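Long-range contact in oxaloacetate acetyl hydrolase (Cryphonectria parasitica, PDB 3M0K), which belongs to the phosphoenolpyruvate phosphomutase family of TIM-barrel proteins: residues 27-32 and 46-51. Residues are numbered along the deposited sequence; the frame is centred on the assembly and turned at random.
Sequences IVCPGV and FKSLYM. With OXL (oxalate ion), chain B.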
loop_
_atom_site.group_PDB
_atom_site.type_symbol
_atom_site.label_atom_id
_atom_site.label_comp_id
_atom_site.label_asym_id
_atom_site.label_seq_id
_atom_site.Cartn_x
_atom_site.Cartn_y
_atom_site.Cartn_z
ATOM N N ILE A 27 25.115 -20.254 7.766
ATOM C CA ILE A 27 23.951 -19.976 6.933
ATOM C C ILE A 27 24.224 -18.738 6.092
ATOM O O ILE A 27 24.299 -17.622 6.613
ATOM C CB ILE A 27 22.689 -19.771 7.794
ATOM C CG1 ILE A 27 22.479 -20.977 8.714
ATOM C CG2 ILE A 27 21.470 -19.560 6.911
ATOM C CD1 ILE A 27 21.597 -20.683 9.921
ATOM N N VAL A 28 24.406 -18.948 4.794
ATOM C CA VAL A 28 24.774 -17.869 3.882
ATOM C C VAL A 28 23.546 -17.246 3.247
ATOM O O VAL A 28 22.786 -17.929 2.557
ATOM C CB VAL A 28 25.716 -18.398 2.785
ATOM C CG1 VAL A 28 25.940 -17.351 1.677
ATOM C CG2 VAL A 28 27.023 -18.846 3.415
ATOM N N CYS A 29 23.359 -15.952 3.495
ATOM C CA CYS A 29 22.162 -15.238 3.066
ATOM C C CYS A 29 22.505 -14.084 2.154
ATOM O O CYS A 29 22.948 -13.046 2.620
ATOM C CB CYS A 29 21.406 -14.673 4.277
ATOM S SG CYS A 29 20.990 -15.888 5.541
ATOM N N PRO A 30 22.287 -14.255 0.842
ATOM C CA PRO A 30 22.503 -13.137 -0.072
ATOM C C PRO A 30 21.486 -12.040 0.213
ATOM O O PRO A 30 20.314 -12.323 0.465
ATOM C CB PRO A 30 22.243 -13.762 -1.447
ATOM C CG PRO A 30 21.350 -14.927 -1.151
ATOM C CD PRO A 30 21.926 -15.484 0.121
ATOM N N GLY A 31 21.937 -10.797 0.175
ATOM C CA GLY A 31 21.056 -9.677 0.407
ATOM C C GLY A 31 20.264 -9.368 -0.848
ATOM O O GLY A 31 20.836 -9.028 -1.891
ATOM N N VAL A 32 18.947 -9.488 -0.729
ATOM C CA VAL A 32 18.024 -9.233 -1.833
ATOM C C VAL A 32 17.111 -8.064 -1.486
ATOM O O VAL A 32 16.952 -7.718 -0.312
ATOM C CB VAL A 32 17.199 -10.484 -2.161
ATOM C CG1 VAL A 32 18.141 -11.628 -2.505
ATOM C CG2 VAL A 32 16.279 -10.872 -0.978
ATOM N N PHE A 46 20.087 -20.843 -2.855
ATOM C CA PHE A 46 20.479 -20.381 -1.525
ATOM C C PHE A 46 19.474 -20.879 -0.496
ATOM O O PHE A 46 18.272 -20.941 -0.765
ATOM C CB PHE A 46 20.650 -18.861 -1.467
ATOM C CG PHE A 46 21.891 -18.380 -2.152
ATOM C CD1 PHE A 46 23.068 -18.227 -1.450
ATOM C CD2 PHE A 46 21.889 -18.126 -3.509
ATOM C CE1 PHE A 46 24.220 -17.799 -2.083
ATOM C CE2 PHE A 46 23.038 -17.696 -4.152
ATOM C CZ PHE A 46 24.206 -17.547 -3.446
ATOM N N LYS A 47 19.979 -21.242 0.680
ATOM C CA LYS A 47 19.173 -21.891 1.704
ATOM C C LYS A 47 18.454 -20.880 2.586
ATOM O O LYS A 47 17.565 -21.232 3.353
ATOM C CB LYS A 47 20.051 -22.802 2.561
ATOM C CG LYS A 47 20.605 -23.995 1.802
ATOM C CD LYS A 47 21.332 -24.945 2.731
ATOM C CE LYS A 47 20.368 -25.628 3.695
ATOM N NZ LYS A 47 21.044 -26.703 4.475
ATOM N N SER A 48 18.854 -19.621 2.469
ATOM C CA SER A 48 18.229 -18.553 3.223
ATOM C C SER A 48 18.550 -17.254 2.519
ATOM O O SER A 48 19.604 -17.128 1.891
ATOM C CB SER A 48 18.756 -18.503 4.655
ATOM O OG SER A 48 18.074 -17.493 5.397
ATOM N N LEU A 49 17.630 -16.304 2.614
ATOM C CA LEU A 49 17.772 -15.004 1.969
ATOM C C LEU A 49 17.771 -13.915 3.026
ATOM O O LEU A 49 17.256 -14.106 4.125
ATOM C CB LEU A 49 16.615 -14.755 0.996
ATOM C CG LEU A 49 16.742 -15.288 -0.443
ATOM C CD1 LEU A 49 16.981 -16.770 -0.464
ATOM C CD2 LEU A 49 15.477 -14.953 -1.214
ATOM N N TYR A 50 18.348 -12.772 2.683
ATOM C CA TYR A 50 18.327 -11.623 3.556
ATOM C C TYR A 50 17.715 -10.432 2.832
ATOM O O TYR A 50 18.113 -10.108 1.719
ATOM C CB TYR A 50 19.744 -11.286 4.013
ATOM C CG TYR A 50 19.812 -9.939 4.692
ATOM C CD1 TYR A 50 19.128 -9.703 5.876
ATOM C CD2 TYR A 50 20.544 -8.896 4.143
ATOM C CE1 TYR A 50 19.172 -8.472 6.498
ATOM C CE2 TYR A 50 20.591 -7.660 4.765
ATOM C CZ TYR A 50 19.904 -7.456 5.939
ATOM O OH TYR A 50 19.969 -6.236 6.545
ATOM N N MET A 51 16.737 -9.782 3.451
ATOM C CA MET A 51 16.186 -8.580 2.835
ATOM C C MET A 51 16.833 -7.358 3.440
ATOM O O MET A 51 16.615 -7.058 4.609
ATOM C CB MET A 51 14.668 -8.483 3.011
ATOM C CG MET A 51 14.068 -7.308 2.229
ATOM S SD MET A 51 12.333 -7.004 2.614
ATOM C CE MET A 51 12.541 -5.862 3.987
HETATM C C1 OXL B . 21.005 -3.278 5.260
HETATM C C2 OXL B . 21.669 -3.702 6.565
HETATM O O1 OXL B . 20.128 -2.485 5.269
HETATM O O2 OXL B . 21.310 -3.227 7.584
HETATM O O3 OXL B . 21.450 -3.822 4.057
HETATM O O4 OXL B . 22.702 -4.645 6.554
HETATM O O HOH W 1 22.729 -20.398 1.504
#
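Strands 27-32 and 49-51 run parallel, their axes 38° apart, and pair at their C-terminal ends, where Tyr50 N donates to Pro30 O (3.0 Å) and Tyr50 O accepts a nearly straight bond from Val32 N (2.7 Å). Before this pairing Cys29 CA makes a CA-H...O contact with Ser48 O; beyond it the chains part, and a water donates to Val28 O and accepts from Lys47 N, linking the two backbones. The Pro30 ring lies across one face of Phe46, its CG 3.9 Å from the ring centroid and 20° off the normal, a CH-pi contact; Val28 CG1 approaches CE1 of the same ring. Leu262 and Arg266 of the second subunit pack against Pro30 and Phe46, so this corner also faces the subunit interface. Inside the barrel, Cys29 SG lies 3.3 Å from Ser48 OG, which is hydrogen-bonded to Pro90 O, while Cys29 CB packs on Tyr50 CB. With chi1 at 168°, the Tyr50 ring swings away from its own amide and passes Gly31 with its edge near CA, carrying OH to 3.1 Å from C2 of oxalate; His121 NE2 hydrogen-bonds this hydroxyl. On the other side of the sheet, Val32, which packs on helix 35-43, meets Leu49 CD2 through CG2 at 4.2 Å. The pair forms the first beta-alpha-beta unit of the TIM barrel, with Tyr50 directed into the oxalate site, close to the bound manganese.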